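Local coordinates for protein arginyl-tRNA synthetase, putative (Plasmodium falciparum, PDB 5JLD) that probably attaches L-arginine to its cognate tRNA at the expense of ATP, as a class I aminoacyl-tRNA synthetase, at residues K99-G112 / K502-G516. Residues are numbered along the deposited sequence; the frame is centred on the assembly and turned at random.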
ATOM      1  N   LYS A  99     -13.764  29.233  -2.365  1.00 49.57           N
ATOM      2  CA  LYS A  99     -12.413  29.733  -2.547  1.00 49.59           C
ATOM      3  C   LYS A  99     -11.738  29.985  -1.185  1.00 50.73           C
ATOM      4  O   LYS A  99     -10.555  29.672  -0.977  1.00 46.32           O
ATOM      5  CB  LYS A  99     -12.491  31.018  -3.403  1.00 49.81           C
ATOM      6  CG  LYS A  99     -11.288  31.939  -3.383  1.00 55.61           C
ATOM      7  CD  LYS A  99     -11.598  33.230  -4.161  1.00 56.24           C
ATOM      8  CE  LYS A  99     -10.370  34.121  -4.269  1.00 60.50           C
ATOM      9  NZ  LYS A  99      -9.894  34.594  -2.937  1.00 56.95           N
ATOM     10  N   ASP A 100     -12.504  30.521  -0.239  1.00 50.54           N
ATOM     11  CA  ASP A 100     -11.933  30.855   1.060  0.54 51.30           C
ATOM     12  C   ASP A 100     -11.655  29.610   1.898  1.00 49.38           C
ATOM     13  O   ASP A 100     -10.610  29.526   2.550  1.00 49.12           O
ATOM     14  CB  ASP A 100     -12.834  31.811   1.837  0.54 50.64           C
ATOM     15  CG  ASP A 100     -12.194  32.265   3.140  0.54 53.76           C
ATOM     16  OD1 ASP A 100     -11.260  33.097   3.091  0.54 53.91           O
ATOM     17  OD2 ASP A 100     -12.611  31.776   4.211  0.54 57.63           O
ATOM     18  N   TYR A 101     -12.564  28.638   1.878  1.00 46.37           N
ATOM     19  CA  TYR A 101     -12.283  27.393   2.579  1.00 47.77           C
ATOM     20  C   TYR A 101     -10.998  26.743   2.062  1.00 48.02           C
ATOM     21  O   TYR A 101     -10.162  26.276   2.846  1.00 50.47           O
ATOM     22  CB  TYR A 101     -13.426  26.377   2.463  1.00 43.54           C
ATOM     23  CG  TYR A 101     -13.023  25.051   3.120  1.00 41.15           C
ATOM     24  CD1 TYR A 101     -12.946  24.931   4.503  1.00 37.86           C
ATOM     25  CD2 TYR A 101     -12.677  23.941   2.346  1.00 37.59           C
ATOM     26  CE1 TYR A 101     -12.546  23.713   5.107  1.00 42.86           C
ATOM     27  CE2 TYR A 101     -12.299  22.746   2.925  1.00 49.81           C
ATOM     28  CZ  TYR A 101     -12.225  22.631   4.301  1.00 50.39           C
ATOM     29  OH  TYR A 101     -11.831  21.419   4.839  1.00 51.91           O
ATOM     30  N   ILE A 102     -10.851  26.699   0.743  1.00 45.33           N
ATOM     31  CA  ILE A 102      -9.680  26.068   0.144  1.00 43.29           C
ATOM     32  C   ILE A 102      -8.399  26.837   0.502  1.00 46.63           C
ATOM     33  O   ILE A 102      -7.383  26.231   0.867  1.00 43.28           O
ATOM     34  CB  ILE A 102      -9.832  25.959  -1.383  1.00 46.40           C
ATOM     35  CG1 ILE A 102     -11.044  25.083  -1.723  1.00 51.25           C
ATOM     36  CG2 ILE A 102      -8.589  25.366  -1.998  1.00 45.56           C
ATOM     37  CD1 ILE A 102     -11.307  24.951  -3.221  1.00 56.81           C
ATOM     38  N   GLU A 103      -8.461  28.165   0.436  1.00 41.13           N
ATOM     39  CA  GLU A 103      -7.304  29.005   0.763  1.00 50.52           C
ATOM     40  C   GLU A 103      -6.865  28.858   2.215  1.00 52.49           C
ATOM     41  O   GLU A 103      -5.678  28.652   2.503  1.00 53.45           O
ATOM     42  CB  GLU A 103      -7.610  30.482   0.467  1.00 43.93           C
ATOM     43  CG  GLU A 103      -7.580  30.822  -1.003  1.00 52.44           C
ATOM     44  CD  GLU A 103      -8.178  32.188  -1.327  1.00 55.12           C
ATOM     45  OE1 GLU A 103      -8.684  32.877  -0.412  1.00 64.39           O
ATOM     46  OE2 GLU A 103      -8.126  32.572  -2.507  1.00 57.39           O
ATOM     47  N   THR A 104      -7.827  28.959   3.125  1.00 52.54           N
ATOM     48  CA  THR A 104      -7.568  28.810   4.556  1.00 44.81           C
ATOM     49  C   THR A 104      -7.010  27.411   4.875  1.00 50.22           C
ATOM     50  O   THR A 104      -6.063  27.244   5.702  1.00 49.23           O
ATOM     51  CB  THR A 104      -8.866  29.056   5.378  1.00 64.11           C
ATOM     52  OG1 THR A 104      -9.394  30.359   5.081  1.00 60.00           O
ATOM     53  CG2 THR A 104      -8.594  28.961   6.879  1.00 65.23           C
ATOM     54  N   SER A 105      -7.579  26.403   4.208  1.00 45.36           N
ATOM     55  CA  SER A 105      -7.151  25.024   4.469  1.00 48.13           C
ATOM     56  C   SER A 105      -5.700  24.879   4.005  1.00 51.39           C
ATOM     57  O   SER A 105      -4.862  24.350   4.720  1.00 52.80           O
ATOM     58  CB  SER A 105      -8.067  24.014   3.772  1.00 48.97           C
ATOM     59  OG  SER A 105      -9.412  24.101   4.237  1.00 43.82           O
ATOM     60  N   LEU A 106      -5.402  25.411   2.823  1.00 53.04           N
ATOM     61  CA  LEU A 106      -4.038  25.390   2.298  1.00 51.86           C
ATOM     62  C   LEU A 106      -3.058  26.095   3.230  1.00 51.18           C
ATOM     63  O   LEU A 106      -1.938  25.627   3.425  1.00 51.95           O
ATOM     64  CB  LEU A 106      -3.994  26.033   0.907  1.00 47.20           C
ATOM     65  CG  LEU A 106      -4.556  25.163  -0.221  1.00 45.63           C
ATOM     66  CD1 LEU A 106      -4.688  25.968  -1.494  1.00 42.62           C
ATOM     67  CD2 LEU A 106      -3.683  23.925  -0.447  1.00 45.30           C
ATOM     68  N   LYS A 107      -3.482  27.220   3.798  1.00 50.46           N
ATOM     69  CA  LYS A 107      -2.631  27.968   4.717  1.00 52.40           C
ATOM     70  C   LYS A 107      -2.325  27.169   5.990  1.00 51.79           C
ATOM     71  O   LYS A 107      -1.259  27.334   6.581  1.00 47.19           O
ATOM     72  CB  LYS A 107      -3.273  29.303   5.093  1.00 48.14           C
ATOM     73  CG  LYS A 107      -3.469  30.278   3.938  1.00 50.43           C
ATOM     74  CD  LYS A 107      -4.080  31.585   4.455  1.00 46.75           C
ATOM     75  CE  LYS A 107      -4.331  32.572   3.321  1.00 53.15           C
ATOM     76  NZ  LYS A 107      -5.151  33.740   3.778  1.00 51.30           N
ATOM     77  N   LYS A 108      -3.260  26.325   6.427  1.00 47.04           N
ATOM     78  CA  LYS A 108      -2.906  25.362   7.490  1.00 52.52           C
ATOM     79  C   LYS A 108      -1.636  24.494   7.199  1.00 56.39           C
ATOM     80  O   LYS A 108      -0.949  24.068   8.124  1.00 53.69           O
ATOM     81  CB  LYS A 108      -4.090  24.433   7.772  1.00 57.00           C
ATOM     82  CG  LYS A 108      -5.268  25.105   8.464  1.00 64.81           C
ATOM     83  CD  LYS A 108      -6.414  24.112   8.638  1.00 76.68           C
ATOM     84  CE  LYS A 108      -7.622  24.730   9.330  1.00 88.61           C
ATOM     85  NZ  LYS A 108      -8.752  23.758   9.443  1.00 92.41           N
ATOM     86  N   LEU A 109      -1.314  24.247   5.929  1.00 54.20           N
ATOM     87  CA  LEU A 109      -0.166  23.398   5.564  1.00 52.56           C
ATOM     88  C   LEU A 109       1.204  23.964   5.933  1.00 62.17           C
ATOM     89  O   LEU A 109       2.230  23.304   5.724  1.00 59.34           O
ATOM     90  CB  LEU A 109      -0.170  23.114   4.053  1.00 42.98           C
ATOM     91  CG  LEU A 109      -1.263  22.155   3.597  1.00 43.48           C
ATOM     92  CD1 LEU A 109      -1.229  21.976   2.095  1.00 51.33           C
ATOM     93  CD2 LEU A 109      -1.122  20.804   4.338  1.00 43.81           C
ATOM     94  N   PHE A 110       1.238  25.175   6.441  1.00 65.37           N
ATOM     95  CA  PHE A 110       2.498  25.789   6.772  1.00 67.20           C
ATOM     96  C   PHE A 110       2.787  25.780   8.235  1.00 76.04           C
ATOM     97  O   PHE A 110       2.122  26.437   8.995  1.00 83.12           O
ATOM     98  CB  PHE A 110       2.508  27.217   6.293  1.00 68.99           C
ATOM     99  CG  PHE A 110       2.490  27.345   4.818  1.00 69.49           C
ATOM    100  CD1 PHE A 110       1.329  27.220   4.127  1.00 71.01           C
ATOM    101  CD2 PHE A 110       3.637  27.579   4.129  1.00 70.22           C
ATOM    102  CE1 PHE A 110       1.306  27.335   2.764  1.00 70.38           C
ATOM    103  CE2 PHE A 110       3.627  27.694   2.768  1.00 73.11           C
ATOM    104  CZ  PHE A 110       2.457  27.572   2.079  1.00 70.85           C
ATOM    105  N   ASN A 111       3.781  25.010   8.630  1.00 83.71           N
ATOM    106  CA  ASN A 111       4.187  24.956  10.011  1.00 85.56           C
ATOM    107  C   ASN A 111       5.114  26.115  10.095  1.00 90.97           C
ATOM    108  O   ASN A 111       6.187  26.092   9.517  1.00 91.33           O
ATOM    109  CB  ASN A 111       4.959  23.685  10.298  1.00 80.26           C
ATOM    110  N   GLY A 112       4.695  27.158  10.781  1.00 96.68           N
ATOM    111  CA  GLY A 112       5.511  28.336  10.882  1.00 96.28           C
ATOM    112  C   GLY A 112       5.747  28.885   9.502  1.00 92.06           C
ATOM    113  O   GLY A 112       4.905  29.562   8.964  1.00 96.83           O
ATOM    114  N   LYS A 502       2.193  33.056   3.904  1.00 65.19           N
ATOM    115  CA  LYS A 502       1.038  32.267   3.464  1.00 61.61           C
ATOM    116  C   LYS A 502      -0.119  33.120   2.938  1.00 73.33           C
ATOM    117  O   LYS A 502      -0.899  32.668   2.096  1.00 73.67           O
ATOM    118  CB  LYS A 502       0.510  31.391   4.606  1.00 64.59           C
ATOM    119  CG  LYS A 502       1.422  31.296   5.814  1.00 75.68           C
ATOM    120  CD  LYS A 502       0.808  30.447   6.922  1.00 78.66           C
ATOM    121  CE  LYS A 502       1.682  30.482   8.176  1.00 85.11           C
ATOM    122  NZ  LYS A 502       1.316  29.441   9.182  1.00 85.18           N
ATOM    123  N   ASP A 503      -0.238  34.352   3.427  1.00 68.45           N
ATOM    124  CA  ASP A 503      -1.393  35.165   3.089  1.00 63.53           C
ATOM    125  C   ASP A 503      -1.300  35.769   1.680  1.00 74.01           C
ATOM    126  O   ASP A 503      -2.154  36.573   1.282  1.00 67.51           O
ATOM    127  CB  ASP A 503      -1.588  36.271   4.128  1.00 71.05           C
ATOM    128  CG  ASP A 503      -2.223  35.760   5.419  1.00 69.92           C
ATOM    129  OD1 ASP A 503      -3.046  34.818   5.354  1.00 65.27           O
ATOM    130  OD2 ASP A 503      -1.911  36.317   6.493  1.00 68.27           O
ATOM    131  N   GLU A 504      -0.272  35.385   0.925  1.00 67.56           N
ATOM    132  CA  GLU A 504      -0.204  35.780  -0.477  1.00 56.95           C
ATOM    133  C   GLU A 504      -1.216  34.966  -1.255  1.00 55.88           C
ATOM    134  O   GLU A 504      -1.682  35.368  -2.323  1.00 57.97           O
ATOM    135  CB  GLU A 504       1.195  35.574  -1.054  1.00 61.49           C
ATOM    136  CG  GLU A 504       2.206  36.619  -0.620  1.00 70.65           C
ATOM    137  CD  GLU A 504       1.993  37.958  -1.291  1.00 74.07           C
ATOM    138  OE1 GLU A 504       1.194  38.030  -2.246  1.00 77.62           O
ATOM    139  OE2 GLU A 504       2.626  38.942  -0.858  1.00 78.23           O
ATOM    140  N   LEU A 505      -1.571  33.823  -0.686  1.00 55.07           N
ATOM    141  CA  LEU A 505      -2.336  32.806  -1.384  1.00 62.46           C
ATOM    142  C   LEU A 505      -3.697  33.306  -1.831  1.00 62.90           C
ATOM    143  O   LEU A 505      -4.538  33.658  -1.010  1.00 67.47           O
ATOM    144  CB  LEU A 505      -2.493  31.575  -0.488  1.00 71.02           C
ATOM    145  CG  LEU A 505      -2.727  30.239  -1.186  1.00 71.72           C
ATOM    146  CD1 LEU A 505      -1.594  29.929  -2.156  1.00 69.10           C
ATOM    147  CD2 LEU A 505      -2.843  29.154  -0.141  1.00 76.43           C
ATOM    148  N   SER A 506      -3.897  33.339  -3.145  1.00 60.79           N
ATOM    149  CA  SER A 506      -5.169  33.744  -3.723  1.00 70.73           C
ATOM    150  C   SER A 506      -5.495  32.924  -4.964  1.00 68.40           C
ATOM    151  O   SER A 506      -4.833  33.027  -6.008  1.00 66.44           O
ATOM    152  CB  SER A 506      -5.172  35.240  -4.066  1.00 77.63           C
ATOM    153  OG  SER A 506      -4.680  35.999  -2.982  1.00 85.49           O
ATOM    154  N   LEU A 507      -6.545  32.129  -4.839  1.00 62.07           N
ATOM    155  CA  LEU A 507      -6.966  31.230  -5.893  1.00 62.42           C
ATOM    156  C   LEU A 507      -7.978  31.949  -6.786  1.00 64.31           C
ATOM    157  O   LEU A 507      -9.188  31.881  -6.573  1.00 63.92           O
ATOM    158  CB  LEU A 507      -7.537  29.955  -5.278  1.00 63.06           C
ATOM    159  CG  LEU A 507      -6.632  29.423  -4.151  1.00 58.72           C
ATOM    160  CD1 LEU A 507      -7.209  28.193  -3.492  1.00 53.74           C
ATOM    161  CD2 LEU A 507      -5.217  29.138  -4.654  1.00 57.76           C
ATOM    162  N   THR A 508      -7.449  32.637  -7.793  1.00 57.61           N
ATOM    163  CA  THR A 508      -8.222  33.553  -8.614  1.00 64.82           C
ATOM    164  C   THR A 508      -8.762  32.879  -9.870  1.00 72.58           C
ATOM    165  O   THR A 508      -9.754  33.326 -10.445  1.00 77.76           O
ATOM    166  CB  THR A 508      -7.364  34.784  -9.015  1.00 62.22           C
ATOM    167  OG1 THR A 508      -6.193  34.356  -9.726  1.00 72.15           O
ATOM    168  CG2 THR A 508      -6.917  35.538  -7.780  1.00 55.98           C
ATOM    169  N   SER A 509      -8.115  31.798 -10.296  1.00 67.79           N
ATOM    170  CA  SER A 509      -8.568  31.098 -11.492  1.00 61.81           C
ATOM    171  C   SER A 509      -9.195  29.761 -11.139  1.00 57.36           C
ATOM    172  O   SER A 509      -8.930  29.179 -10.074  1.00 52.66           O
ATOM    173  CB  SER A 509      -7.416  30.886 -12.473  1.00 64.17           C
ATOM    174  OG  SER A 509      -7.658  29.758 -13.295  1.00 72.65           O
ATOM    175  N   ILE A 510     -10.032  29.267 -12.043  1.00 52.21           N
ATOM    176  CA  ILE A 510     -10.613  27.949 -11.859  1.00 56.64           C
ATOM    177  C   ILE A 510      -9.510  26.885 -11.714  1.00 52.19           C
ATOM    178  O   ILE A 510      -9.715  25.852 -11.069  1.00 54.31           O
ATOM    179  CB  ILE A 510     -11.552  27.584 -13.022  1.00 62.06           C
ATOM    180  CG1 ILE A 510     -12.318  26.295 -12.708  1.00 58.56           C
ATOM    181  CG2 ILE A 510     -10.763  27.456 -14.323  1.00 71.01           C
ATOM    182  CD1 ILE A 510     -13.050  26.333 -11.376  1.00 54.99           C
ATOM    183  N   TYR A 511      -8.331  27.160 -12.269  1.00 51.63           N
ATOM    184  CA  TYR A 511      -7.239  26.192 -12.261  1.00 53.46           C
ATOM    185  C   TYR A 511      -6.531  26.159 -10.911  1.00 58.95           C
ATOM    186  O   TYR A 511      -6.069  25.102 -10.460  1.00 55.89           O
ATOM    187  CB  TYR A 511      -6.244  26.497 -13.382  1.00 49.14           C
ATOM    188  CG  TYR A 511      -6.886  26.495 -14.746  1.00 67.50           C
ATOM    189  CD1 TYR A 511      -7.330  25.312 -15.326  1.00 71.53           C
ATOM    190  CD2 TYR A 511      -7.076  27.684 -15.447  1.00 77.05           C
ATOM    191  CE1 TYR A 511      -7.936  25.311 -16.574  1.00 79.37           C
ATOM    192  CE2 TYR A 511      -7.683  27.690 -16.691  1.00 80.23           C
ATOM    193  CZ  TYR A 511      -8.113  26.503 -17.247  1.00 83.80           C
ATOM    194  OH  TYR A 511      -8.708  26.514 -18.490  1.00 91.35           O
ATOM    195  N   GLU A 512      -6.457  27.323 -10.274  1.00 60.50           N
ATOM    196  CA  GLU A 512      -5.865  27.444  -8.945  1.00 54.92           C
ATOM    197  C   GLU A 512      -6.803  26.854  -7.909  1.00 47.51           C
ATOM    198  O   GLU A 512      -6.364  26.169  -6.990  1.00 49.38           O
ATOM    199  CB  GLU A 512      -5.555  28.905  -8.629  1.00 42.08           C
ATOM    200  CG  GLU A 512      -4.269  29.397  -9.264  1.00 47.63           C
ATOM    201  CD  GLU A 512      -4.330  30.867  -9.614  1.00 63.22           C
ATOM    202  OE1 GLU A 512      -3.694  31.683  -8.921  1.00 70.94           O
ATOM    203  OE2 GLU A 512      -5.027  31.203 -10.589  1.00 71.15           O
ATOM    204  N   ILE A 513      -8.096  27.119  -8.085  1.00 48.84           N
ATOM    205  CA  ILE A 513      -9.144  26.466  -7.310  1.00 51.00           C
ATOM    206  C   ILE A 513      -9.016  24.953  -7.424  1.00 47.03           C
ATOM    207  O   ILE A 513      -8.976  24.256  -6.417  1.00 44.97           O
ATOM    208  CB  ILE A 513     -10.566  26.882  -7.775  1.00 50.40           C
ATOM    209  CG1 ILE A 513     -10.863  28.329  -7.391  1.00 53.55           C
ATOM    210  CG2 ILE A 513     -11.616  25.978  -7.146  1.00 42.45           C
ATOM    211  CD1 ILE A 513     -10.870  28.564  -5.886  1.00 51.24           C
ATOM    212  N   ASN A 514      -8.941  24.457  -8.655  1.00 46.41           N
ATOM    213  CA  ASN A 514      -8.882  23.009  -8.894  1.00 51.03           C
ATOM    214  C   ASN A 514      -7.627  22.332  -8.311  1.00 50.40           C
ATOM    215  O   ASN A 514      -7.698  21.220  -7.738  1.00 40.30           O
ATOM    216  CB  ASN A 514      -8.962  22.728 -10.394  1.00 50.31           C
ATOM    217  CG  ASN A 514     -10.378  22.807 -10.928  1.00 49.15           C
ATOM    218  OD1 ASN A 514     -11.310  23.114 -10.189  1.00 54.79           O
ATOM    219  ND2 ASN A 514     -10.544  22.532 -12.221  1.00 45.31           N
ATOM    220  N   LEU A 515      -6.487  23.007  -8.462  1.00 45.89           N
ATOM    221  CA  LEU A 515      -5.250  22.531  -7.862  1.00 48.21           C
ATOM    222  C   LEU A 515      -5.380  22.479  -6.334  1.00 42.99           C
ATOM    223  O   LEU A 515      -5.057  21.465  -5.708  1.00 38.79           O
ATOM    224  CB  LEU A 515      -4.072  23.418  -8.291  1.00 46.34           C
ATOM    225  CG  LEU A 515      -2.717  23.025  -7.687  1.00 41.28           C
ATOM    226  CD1 LEU A 515      -2.463  21.545  -7.949  1.00 44.57           C
ATOM    227  CD2 LEU A 515      -1.587  23.853  -8.248  1.00 37.37           C
ATOM    228  N   GLY A 516      -5.881  23.568  -5.746  1.00 46.72           N
ATOM    229  CA  GLY A 516      -6.113  23.631  -4.307  1.00 41.95           C
ATOM    230  C   GLY A 516      -6.966  22.472  -3.825  1.00 46.08           C
ATOM    231  O   GLY A 516      -6.621  21.766  -2.853  1.00 53.00           O
TER
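Two donors converge on Glu103 OE2, one from each segment. Leu507 N gives it a nearly straight hydrogen bond (2.9 Å, N-H...O angle 167°) on the anti side of the carboxylate, while Lys99 NZ, one helical turn back, forms a salt bridge of 2.7 Å on the syn side. With both sides of OE2 engaged, the two bonds restrict the rotation of the carboxylate, and the neighbouring ammonium would be expected to favour its charged form. The lysine's extended chain passes Leu507 O, and a bend at the last torsion (chi4 -63°) turns NZ onto the carboxylate.

Next to this polar grip the loop turns its leucines into the helix. Leu507, at the centre of an inverse gamma turn, slides antiparallel past the Glu103 stem and sets CD1 against Ile102 CG2 at 3.5 Å, a tight fit. Leu505 CD2 presses equally closely on Leu106 CB from a crossing direction. The arrangement joins helix 99-108, which follows strand 93-97 of the four-stranded antiparallel sheet, to the DALR anticodon-binding domain, whose helix 510-520 begins with a capping box of Ser509 and Glu512, its Ser509 N to Glu512 OE2 arm weak. Near that helix start, Ile513 CD1 touches Lys99 CB; a turn on, Gly516 lets the two helices come together, its backbone lying against Ile102 CG2 and Leu106 CD1. The short helical axes are 10.0 Å apart at an angle of 52°. Ile519 and Leu520 continue the apolar packing along the same helix.

At the other end, Lys107 stretches fully to place NZ 2.8 Å from Asp503 OD1 in a second salt bridge, met on the anti side. Lys502 runs alongside Phe110 in the opposite sense, and its NZ donates to Phe110 O (3.1 Å) from above the carbonyl plane.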